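Local coordinates for membrane protein (Acinetobacter baumannii AB307-0294, PDB 5DL5), which probably forms an OprD-family beta-barrel channel in the outer membrane, through which small solutes and perhaps antibiotics enter the cell, at residues D27-Y38 with V53-G64; A90-H98 with D170-T178. All blocks are in the same frame, centred on the assembly; numbering follows the deposited sequence.

Contact 1: residues D27-Y38 with V53-G64. With C8E ((hydroxyethyloxy)tri(ethyloxy)octane), chain C.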
loop_
_atom_site.group_PDB
_atom_site.type_symbol
_atom_site.label_atom_id
_atom_site.label_comp_id
_atom_site.label_asym_id
_atom_site.label_seq_id
_atom_site.Cartn_x
_atom_site.Cartn_y
_atom_site.Cartn_z
ATOM N N ASP A 27 -25.013 15.304 6.622
ATOM C CA ASP A 27 -23.930 14.414 6.992
ATOM C C ASP A 27 -22.818 14.445 5.920
ATOM O O ASP A 27 -21.998 13.560 5.910
ATOM C CB ASP A 27 -24.442 12.930 7.060
ATOM C CG ASP A 27 -25.353 12.650 8.206
ATOM O OD1 ASP A 27 -25.094 13.202 9.264
ATOM O OD2 ASP A 27 -26.367 11.889 8.061
ATOM N N ALA A 28 -22.823 15.369 4.968
ATOM C CA ALA A 28 -21.877 15.238 3.905
ATOM C C ALA A 28 -20.457 15.661 4.355
ATOM O O ALA A 28 -20.297 16.472 5.228
ATOM C CB ALA A 28 -22.300 16.083 2.709
ATOM N N ASN A 29 -19.434 15.176 3.678
ATOM C CA ASN A 29 -18.074 15.605 3.977
ATOM C C ASN A 29 -17.294 15.625 2.690
ATOM O O ASN A 29 -17.504 14.781 1.851
ATOM C CB ASN A 29 -17.397 14.540 4.822
ATOM C CG ASN A 29 -17.956 14.507 6.207
ATOM O OD1 ASN A 29 -18.159 15.546 6.798
ATOM N ND2 ASN A 29 -18.298 13.310 6.703
ATOM N N GLY A 30 -16.310 16.510 2.618
ATOM C CA GLY A 30 -15.583 16.705 1.402
ATOM C C GLY A 30 -14.260 17.351 1.730
ATOM O O GLY A 30 -14.198 18.209 2.582
ATOM N N SER A 31 -13.218 16.905 1.025
ATOM C CA SER A 31 -11.884 17.456 1.204
ATOM C C SER A 31 -11.035 17.256 -0.029
ATOM O O SER A 31 -11.378 16.496 -0.965
ATOM C CB SER A 31 -11.179 16.857 2.431
ATOM O OG SER A 31 -10.844 15.533 2.079
ATOM N N ILE A 32 -9.996 18.070 -0.087
ATOM C CA ILE A 32 -8.989 18.014 -1.148
ATOM C C ILE A 32 -7.618 17.919 -0.481
ATOM O O ILE A 32 -7.312 18.669 0.429
ATOM C CB ILE A 32 -8.975 19.293 -1.994
ATOM C CG1 ILE A 32 -10.262 19.521 -2.575
ATOM C CG2 ILE A 32 -8.044 19.232 -3.207
ATOM C CD1 ILE A 32 -10.293 20.762 -3.445
ATOM N N LEU A 33 -6.776 17.087 -1.013
ATOM C CA LEU A 33 -5.421 17.012 -0.549
ATOM C C LEU A 33 -4.613 17.500 -1.678
ATOM O O LEU A 33 -4.645 16.887 -2.755
ATOM C CB LEU A 33 -5.086 15.511 -0.288
ATOM C CG LEU A 33 -3.573 15.263 -0.049
ATOM C CD1 LEU A 33 -3.139 16.202 1.077
ATOM C CD2 LEU A 33 -3.295 13.790 0.321
ATOM N N PHE A 34 -3.875 18.575 -1.474
ATOM C CA PHE A 34 -2.841 18.973 -2.459
ATOM C C PHE A 34 -1.489 18.347 -2.170
ATOM O O PHE A 34 -0.952 18.526 -1.137
ATOM C CB PHE A 34 -2.711 20.464 -2.450
ATOM C CG PHE A 34 -3.961 21.161 -2.834
ATOM C CD1 PHE A 34 -4.256 21.319 -4.163
ATOM C CD2 PHE A 34 -4.824 21.646 -1.885
ATOM C CE1 PHE A 34 -5.368 22.023 -4.571
ATOM C CE2 PHE A 34 -5.949 22.397 -2.271
ATOM C CZ PHE A 34 -6.241 22.565 -3.629
ATOM N N ARG A 35 -0.942 17.601 -3.097
ATOM C CA ARG A 35 0.274 16.881 -2.807
ATOM C C ARG A 35 1.304 17.228 -3.834
ATOM O O ARG A 35 1.015 17.153 -5.062
ATOM C CB ARG A 35 0.014 15.381 -2.907
ATOM C CG ARG A 35 1.290 14.590 -2.856
ATOM C CD ARG A 35 0.932 13.131 -2.710
ATOM N NE ARG A 35 0.665 12.774 -1.353
ATOM C CZ ARG A 35 -0.029 11.714 -0.999
ATOM N NH1 ARG A 35 -0.538 10.863 -1.946
ATOM N NH2 ARG A 35 -0.189 11.482 0.323
ATOM N N THR A 36 2.442 17.713 -3.367
ATOM C CA THR A 36 3.585 17.924 -4.242
ATOM C C THR A 36 4.559 16.767 -3.948
ATOM O O THR A 36 4.984 16.561 -2.788
ATOM C CB THR A 36 4.277 19.259 -3.920
ATOM O OG1 THR A 36 3.318 20.288 -3.671
ATOM C CG2 THR A 36 5.230 19.690 -5.001
ATOM N N GLY A 37 4.995 16.091 -4.994
ATOM C CA GLY A 37 6.020 15.028 -4.817
ATOM C C GLY A 37 7.239 15.052 -5.713
ATOM O O GLY A 37 7.250 15.590 -6.805
ATOM N N TYR A 38 8.263 14.391 -5.212
ATOM C CA TYR A 38 9.591 14.311 -5.759
ATOM C C TYR A 38 10.078 12.926 -5.398
ATOM O O TYR A 38 10.081 12.592 -4.184
ATOM C CB TYR A 38 10.409 15.283 -4.968
ATOM C CG TYR A 38 11.866 15.383 -5.335
ATOM C CD1 TYR A 38 12.818 14.521 -4.793
ATOM C CD2 TYR A 38 12.322 16.393 -6.173
ATOM C CE1 TYR A 38 14.166 14.630 -5.114
ATOM C CE2 TYR A 38 13.675 16.499 -6.508
ATOM C CZ TYR A 38 14.575 15.600 -5.966
ATOM O OH TYR A 38 15.888 15.720 -6.322
ATOM N N VAL A 53 8.834 14.425 -10.706
ATOM C CA VAL A 53 8.350 15.560 -9.892
ATOM C C VAL A 53 6.992 15.981 -10.434
ATOM O O VAL A 53 6.827 16.087 -11.696
ATOM C CB VAL A 53 9.299 16.773 -9.860
ATOM C CG1 VAL A 53 8.850 17.760 -8.782
ATOM C CG2 VAL A 53 10.762 16.377 -9.638
ATOM N N ALA A 54 6.013 16.199 -9.502
ATOM C CA ALA A 54 4.624 16.431 -9.838
ATOM C C ALA A 54 3.772 17.051 -8.703
ATOM O O ALA A 54 4.223 17.093 -7.545
ATOM C CB ALA A 54 4.001 15.131 -10.366
ATOM N N GLN A 55 2.643 17.688 -9.090
ATOM C CA GLN A 55 1.692 18.302 -8.194
ATOM C C GLN A 55 0.339 17.682 -8.451
ATOM O O GLN A 55 -0.054 17.553 -9.632
ATOM C CB GLN A 55 1.607 19.797 -8.453
ATOM C CG GLN A 55 0.537 20.507 -7.631
ATOM C CD GLN A 55 0.859 20.574 -6.169
ATOM O OE1 GLN A 55 1.988 20.954 -5.832
ATOM N NE2 GLN A 55 -0.072 20.128 -5.285
ATOM N N SER A 56 -0.374 17.317 -7.383
ATOM C CA SER A 56 -1.699 16.698 -7.515
ATOM C C SER A 56 -2.647 17.417 -6.663
ATOM O O SER A 56 -2.273 18.005 -5.640
ATOM C CB SER A 56 -1.674 15.246 -6.968
ATOM O OG SER A 56 -0.965 14.571 -7.975
ATOM N N ALA A 57 -3.910 17.280 -7.038
ATOM C CA ALA A 57 -5.033 17.676 -6.165
ATOM C C ALA A 57 -5.967 16.465 -6.117
ATOM O O ALA A 57 -6.477 16.039 -7.143
ATOM C CB ALA A 57 -5.784 18.895 -6.676
ATOM N N ILE A 58 -6.222 15.965 -4.917
ATOM C CA ILE A 58 -6.938 14.669 -4.790
ATOM C C ILE A 58 -8.217 14.992 -4.062
ATOM O O ILE A 58 -8.172 15.511 -2.957
ATOM C CB ILE A 58 -6.133 13.674 -3.976
ATOM C CG1 ILE A 58 -4.744 13.417 -4.700
ATOM C CG2 ILE A 58 -7.005 12.403 -3.775
ATOM C CD1 ILE A 58 -3.617 13.083 -3.748
ATOM N N VAL A 59 -9.351 14.710 -4.687
ATOM C CA VAL A 59 -10.593 15.077 -4.116
ATOM C C VAL A 59 -11.306 13.874 -3.536
ATOM O O VAL A 59 -11.324 12.805 -4.193
ATOM C CB VAL A 59 -11.471 15.734 -5.188
ATOM C CG1 VAL A 59 -12.770 16.144 -4.566
ATOM C CG2 VAL A 59 -10.796 17.008 -5.632
ATOM N N SER A 60 -11.942 14.068 -2.368
ATOM C CA SER A 60 -12.884 13.066 -1.822
ATOM C C SER A 60 -14.131 13.718 -1.318
ATOM O O SER A 60 -14.023 14.653 -0.478
ATOM C CB SER A 60 -12.303 12.205 -0.667
ATOM O OG SER A 60 -13.384 11.321 -0.232
ATOM N N ILE A 61 -15.304 13.317 -1.882
ATOM C CA ILE A 61 -16.640 13.894 -1.505
ATOM C C ILE A 61 -17.547 12.703 -1.223
ATOM O O ILE A 61 -17.512 11.671 -1.990
ATOM C CB ILE A 61 -17.215 14.806 -2.577
ATOM C CG1 ILE A 61 -16.356 16.036 -2.711
ATOM C CG2 ILE A 61 -18.622 15.383 -2.218
ATOM C CD1 ILE A 61 -16.763 16.810 -3.941
ATOM N N GLU A 62 -18.195 12.771 -0.047
ATOM C CA GLU A 62 -19.095 11.707 0.433
ATOM C C GLU A 62 -20.321 12.471 0.918
ATOM O O GLU A 62 -20.182 13.253 1.851
ATOM C CB GLU A 62 -18.468 10.942 1.589
ATOM C CG GLU A 62 -17.324 9.949 1.162
ATOM C CD GLU A 62 -17.856 8.886 0.167
ATOM O OE1 GLU A 62 -19.072 8.510 0.101
ATOM O OE2 GLU A 62 -17.054 8.428 -0.655
ATOM N N SER A 63 -21.476 12.249 0.268
ATOM C CA SER A 63 -22.745 12.714 0.741
ATOM C C SER A 63 -23.037 12.056 2.077
ATOM O O SER A 63 -22.426 11.081 2.391
ATOM C CB SER A 63 -23.901 12.405 -0.204
ATOM O OG SER A 63 -24.253 11.055 -0.278
ATOM N N GLY A 64 -23.954 12.599 2.835
ATOM C CA GLY A 64 -24.508 11.791 3.841
ATOM C C GLY A 64 -25.527 10.765 3.277
ATOM O O GLY A 64 -25.714 10.672 2.066
HETATM C C8 C8E C . -6.627 16.206 -17.342
HETATM O O9 C8E C . -6.115 17.463 -16.912
HETATM C C10 C8E C . -5.690 17.570 -15.534
HETATM C C11 C8E C . -5.501 19.024 -15.117
HETATM O O12 C8E C . -5.301 19.152 -13.700
HETATM C C13 C8E C . -6.181 20.087 -13.047
HETATM C C14 C8E C . -5.815 20.347 -11.580
HETATM O O15 C8E C . -4.417 20.545 -11.504
HETATM C C16 C8E C . -3.775 20.226 -10.261
HETATM C C17 C8E C . -4.206 21.197 -9.200
HETATM O O18 C8E C . -3.167 21.272 -8.213
HETATM C C19 C8E C . -2.387 22.464 -8.389
HETATM C C20 C8E C . -2.594 23.435 -7.290
HETATM O O21 C8E C . -1.508 24.345 -7.438
HETATM O O HOH W 1 0.913 20.266 -2.347
#

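Contact 2: residues A90-H98 with D170-T178. With C8E ((hydroxyethyloxy)tri(ethyloxy)octane), chain B; PO4 (phosphate ion), chain E.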
loop_
_atom_site.group_PDB
_atom_site.type_symbol
_atom_site.label_atom_id
_atom_site.label_comp_id
_atom_site.label_asym_id
_atom_site.label_seq_id
_atom_site.Cartn_x
_atom_site.Cartn_y
_atom_site.Cartn_z
ATOM N N ALA A 90 10.971 9.886 -15.792
ATOM C CA ALA A 90 10.024 9.559 -14.803
ATOM C C ALA A 90 9.823 7.987 -14.548
ATOM O O ALA A 90 10.015 7.226 -15.417
ATOM C CB ALA A 90 8.698 10.146 -15.169
ATOM N N GLY A 91 9.262 7.577 -13.423
ATOM C CA GLY A 91 9.093 6.167 -13.179
ATOM C C GLY A 91 8.539 5.983 -11.803
ATOM O O GLY A 91 8.109 6.949 -11.163
ATOM N N ASN A 92 8.526 4.725 -11.372
ATOM C CA ASN A 92 8.178 4.394 -10.022
ATOM C C ASN A 92 6.751 4.735 -9.762
ATOM O O ASN A 92 6.421 5.141 -8.719
ATOM C CB ASN A 92 9.145 5.039 -9.017
ATOM C CG ASN A 92 10.573 4.800 -9.389
ATOM O OD1 ASN A 92 11.104 3.600 -9.530
ATOM N ND2 ASN A 92 11.217 5.851 -9.674
ATOM N N GLN A 93 5.917 4.593 -10.780
ATOM C CA GLN A 93 4.507 4.833 -10.674
ATOM C C GLN A 93 4.078 6.225 -10.208
ATOM O O GLN A 93 2.997 6.361 -9.657
ATOM C CB GLN A 93 3.846 3.707 -9.804
ATOM C CG GLN A 93 4.016 2.375 -10.424
ATOM C CD GLN A 93 5.425 1.762 -10.372
ATOM O OE1 GLN A 93 6.181 1.760 -9.337
ATOM N NE2 GLN A 93 5.820 1.298 -11.551
ATOM N N MET A 94 4.889 7.244 -10.528
ATOM C CA MET A 94 4.643 8.653 -10.169
ATOM C C MET A 94 3.844 9.428 -11.236
ATOM O O MET A 94 2.941 10.205 -10.885
ATOM C CB MET A 94 5.972 9.350 -9.974
ATOM C CG MET A 94 6.713 8.959 -8.718
ATOM S SD MET A 94 5.973 9.651 -7.178
ATOM C CE MET A 94 6.517 11.356 -7.221
ATOM N N ILE A 95 4.111 9.142 -12.515
ATOM C CA ILE A 95 3.600 9.943 -13.624
ATOM C C ILE A 95 3.242 9.030 -14.787
ATOM O O ILE A 95 4.101 8.271 -15.225
ATOM C CB ILE A 95 4.655 11.022 -14.082
ATOM C CG1 ILE A 95 4.925 11.985 -12.905
ATOM C CG2 ILE A 95 4.109 11.811 -15.217
ATOM C CD1 ILE A 95 6.142 12.896 -13.217
ATOM N N PRO A 96 2.032 9.157 -15.345
ATOM C CA PRO A 96 1.737 8.418 -16.575
ATOM C C PRO A 96 2.713 8.742 -17.700
ATOM O O PRO A 96 3.109 9.914 -17.823
ATOM C CB PRO A 96 0.355 8.908 -16.977
ATOM C CG PRO A 96 -0.252 9.469 -15.711
ATOM C CD PRO A 96 0.882 9.974 -14.861
ATOM N N LYS A 97 2.931 7.773 -18.579
ATOM C CA LYS A 97 3.895 7.855 -19.658
ATOM C C LYS A 97 3.202 7.527 -20.977
ATOM O O LYS A 97 2.213 6.763 -21.009
ATOM C CB LYS A 97 5.124 6.936 -19.397
ATOM C CG LYS A 97 6.064 7.547 -18.361
ATOM C CD LYS A 97 7.441 6.905 -18.272
ATOM C CE LYS A 97 7.433 5.821 -17.242
ATOM N NZ LYS A 97 8.793 5.357 -16.999
ATOM N N HIS A 98 3.577 8.257 -22.037
ATOM C CA HIS A 98 3.079 8.008 -23.362
ATOM C C HIS A 98 3.851 6.808 -23.885
ATOM O O HIS A 98 4.871 6.400 -23.307
ATOM C CB HIS A 98 3.384 9.188 -24.280
ATOM C CG HIS A 98 2.621 10.436 -23.963
ATOM N ND1 HIS A 98 1.312 10.617 -24.333
ATOM C CD2 HIS A 98 2.994 11.582 -23.333
ATOM C CE1 HIS A 98 0.911 11.835 -23.989
ATOM N NE2 HIS A 98 1.914 12.441 -23.369
ATOM N N ASP A 170 -9.323 -1.959 -12.178
ATOM C CA ASP A 170 -8.243 -1.466 -11.294
ATOM C C ASP A 170 -7.505 -0.402 -12.049
ATOM O O ASP A 170 -7.078 -0.643 -13.129
ATOM C CB ASP A 170 -7.357 -2.653 -10.941
ATOM C CG ASP A 170 -6.056 -2.237 -10.175
ATOM O OD1 ASP A 170 -6.011 -1.168 -9.587
ATOM O OD2 ASP A 170 -5.090 -2.991 -10.237
ATOM N N GLN A 171 -7.474 0.800 -11.504
ATOM C CA GLN A 171 -6.807 1.931 -12.187
ATOM C C GLN A 171 -5.635 2.446 -11.293
ATOM O O GLN A 171 -5.863 3.136 -10.298
ATOM C CB GLN A 171 -7.811 3.110 -12.425
ATOM C CG GLN A 171 -7.115 4.248 -13.246
ATOM C CD GLN A 171 -8.043 5.436 -13.685
ATOM O OE1 GLN A 171 -9.059 5.650 -13.153
ATOM N NE2 GLN A 171 -7.609 6.193 -14.572
ATOM N N MET A 172 -4.415 2.068 -11.666
ATOM C CA MET A 172 -3.259 2.395 -10.854
ATOM C C MET A 172 -2.904 3.883 -11.026
ATOM O O MET A 172 -3.393 4.576 -11.950
ATOM C CB MET A 172 -2.036 1.541 -11.238
ATOM C CG MET A 172 -1.581 0.665 -10.085
ATOM S SD MET A 172 -1.022 1.624 -8.673
ATOM C CE MET A 172 0.572 2.207 -9.304
ATOM N N SER A 173 -2.122 4.349 -10.072
ATOM C CA SER A 173 -1.842 5.787 -9.948
ATOM C C SER A 173 -1.252 6.475 -11.166
ATOM O O SER A 173 -1.499 7.630 -11.402
ATOM C CB SER A 173 -0.836 5.937 -8.769
ATOM O OG SER A 173 -1.458 5.363 -7.612
ATOM N N ASP A 174 -0.499 5.725 -11.976
ATOM C CA ASP A 174 0.172 6.232 -13.149
ATOM C C ASP A 174 -0.460 5.806 -14.465
ATOM O O ASP A 174 0.248 5.717 -15.522
ATOM C CB ASP A 174 1.653 5.763 -13.116
ATOM C CG ASP A 174 1.810 4.231 -13.260
ATOM O OD1 ASP A 174 0.856 3.447 -12.995
ATOM O OD2 ASP A 174 2.896 3.802 -13.706
ATOM N N GLN A 175 -1.753 5.482 -14.396
ATOM C CA GLN A 175 -2.477 5.060 -15.538
ATOM C C GLN A 175 -3.680 6.019 -15.766
ATOM O O GLN A 175 -4.388 6.360 -14.804
ATOM C CB GLN A 175 -3.000 3.593 -15.359
ATOM C CG GLN A 175 -1.919 2.575 -14.974
ATOM C CD GLN A 175 -1.000 2.297 -16.134
ATOM O OE1 GLN A 175 -1.434 2.281 -17.247
ATOM N NE2 GLN A 175 0.297 2.148 -15.861
ATOM N N ILE A 176 -3.897 6.338 -17.042
ATOM C CA ILE A 176 -5.084 7.142 -17.545
ATOM C C ILE A 176 -6.332 6.275 -17.873
ATOM O O ILE A 176 -7.448 6.706 -17.679
ATOM C CB ILE A 176 -4.687 7.860 -18.894
ATOM C CG1 ILE A 176 -3.454 8.723 -18.686
ATOM C CG2 ILE A 176 -5.856 8.592 -19.554
ATOM C CD1 ILE A 176 -3.601 9.610 -17.495
ATOM N N ASN A 177 -6.106 5.076 -18.393
ATOM C CA ASN A 177 -7.185 4.113 -18.720
ATOM C C ASN A 177 -7.799 3.720 -17.426
ATOM O O ASN A 177 -7.064 3.594 -16.406
ATOM C CB ASN A 177 -6.534 2.904 -19.374
ATOM C CG ASN A 177 -7.528 1.954 -20.049
ATOM O OD1 ASN A 177 -8.201 1.083 -19.420
ATOM N ND2 ASN A 177 -7.580 2.080 -21.391
ATOM N N THR A 178 -9.101 3.464 -17.430
ATOM C CA THR A 178 -9.814 3.126 -16.199
ATOM C C THR A 178 -9.632 1.651 -15.743
ATOM O O THR A 178 -9.963 1.335 -14.663
ATOM C CB THR A 178 -11.294 3.409 -16.386
ATOM O OG1 THR A 178 -11.722 2.671 -17.537
ATOM C CG2 THR A 178 -11.487 4.904 -16.778
HETATM C C6 C8E B . 6.752 1.724 -15.722
HETATM C C7 C8E B . 7.594 2.730 -14.885
HETATM C C8 C8E B . 9.082 2.365 -14.667
HETATM O O9 C8E B . 9.637 2.764 -13.362
HETATM C C10 C8E B . 10.118 1.585 -12.725
HETATM C C11 C8E B . 8.969 0.888 -11.975
HETATM O O12 C8E B . 9.451 0.029 -10.964
HETATM C C13 C8E B . 10.186 0.627 -9.887
HETATM C C14 C8E B . 9.280 0.920 -8.720
HETATM O O15 C8E B . 9.756 0.434 -7.468
HETATM C C16 C8E B . 10.078 -0.959 -7.337
HETATM C C17 C8E B . 9.722 -1.294 -5.890
HETATM O O18 C8E B . 9.886 -0.052 -5.139
HETATM C C19 C8E B . 8.928 0.152 -4.091
HETATM C C20 C8E B . 9.317 1.399 -3.316
HETATM O O21 C8E B . 8.650 1.644 -2.044
HETATM P P PO4 E . -0.275 15.599 -22.693
HETATM O O1 PO4 E . -1.078 14.611 -23.537
HETATM O O2 PO4 E . -0.091 16.957 -23.398
HETATM O O3 PO4 E . 1.129 15.017 -22.473
HETATM O O4 PO4 E . -1.005 15.847 -21.366
HETATM O O HOH W 2 6.072 4.563 -13.562
HETATM O O HOH W 3 3.903 1.496 -13.949
HETATM O O HOH W 4 1.498 5.172 -17.737
#

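Contact 1: residues D27-Y38 with V53-G64
Phe34 and Ala57 face each other as a non-hydrogen-bonded pair. Ala57 offers only a methyl, and the CD1-CE1 side of the Phe34 ring rests against it, with Phe34 CE1 3.8 Å from Ala57 CB. Ile32 CG2 sits over one ring face, offset toward the rim. On the same outer face Ile32 and Val59 lie side by side. Strands 29-38 and 53-62 run antiparallel (163°), as neighbouring staves of the OprD-type barrel wall; strand 416-428 pairs with 29-38 on its other edge. Outward residues alternate with Leu33, Arg35, Ser56 and Ile58, which point the other way. There Leu33 CD2 meets Ile58 CD1 at 4.1 Å and lies over a face of the Arg35 guanidinium, again offset toward the rim; Arg35 NE salt-bridges Asp424. Another bump on the outer face is Gln55, bent at chi2 (69°) toward the neighbouring strand. Its OE1 accepts a 2.6 Å hydrogen bond from Thr36 OG1, and its NE2 donates to Ser56 O at 3.1 Å. Arg35 N reaches that oxygen from the opposite face. Water 1 bridges Gln55 NE2 and Thr36 OG1. The polyether part of a detergent molecule runs past Gln55, its C19 3.6 Å from Gln55 CG.

Contact 2: residues A90-H98 with D170-T178
Pro96 and Asp174 bring the two backbones together, with their CA atoms 4.4 Å apart. Both segments are mainly loop, and each contains a beta turn. Gly91 to Met94 form a type I' turn, and Met172 to Gln175 form a type I turn just after strand 160-171. The contact is loop against loop on the inner side of the OprD-type barrel wall, where Ile95 packs on inward-pointing Ala54. No direct hydrogen bond crosses it. Pro96 CA makes a CA-H...O contact with Asp174 O at 3.3 Å, and water 4 joins that same carbonyl to Lys97 N.

The side chains of Gln93 and Asp174 lie side by side, with the amide and carboxylate planes 81° apart. Asp174 CG stands between its own backbone N and carbonyl carbon (chi1 66°), which sets the carboxylate against Gln93 CA and CG. Two waters complete the link. Water 3 accepts from Gln93 NE2 and donates to Asp174 OD2; water 2 accepts from Gln93 N at 2.8 Å and donates to Asp174 OD2 over a longer 3.3 Å. The Met172 side chain, bent at chi2 and chi3, places its CE 3.6 Å from Gln93 CG. Ser173 OG is held by Val143 O. Ile176 crosses the Pro96 ring at about a right angle, and Trp107 touches both. A detergent molecule borders the first turn, where Asn92 N donates to its O9 at 3.0 Å. At the far end of 90-98, O3 of a phosphate ion, probably from the crystallisation liquor, accepts from His98 NE2 at 2.8 Å.

How the contacts relate
Contact 1 is part of the barrel wall, and contact 2 joins two loops; their centres lie 18 Å apart. They meet where strands 29-38 and 53-62 approach the 90-98 loop. Ile95 CD1 packs on Val53 O at 3.6 Å, and Ile95 CG1 lies 4.1 Å from Ala54 CB. Met94 CE comes within 4.0 Å of Tyr38 N. The side chains of Met94 and Ile95, directed away from 170-178, therefore lay the loop of contact 2 against the hairpin of contact 1. Different detergent molecules border the two contacts: one lies along Gln55 and Ala57, the other along Asn92 and Gln93. The second is also hydrogen-bonded to Arg41 and Arg420.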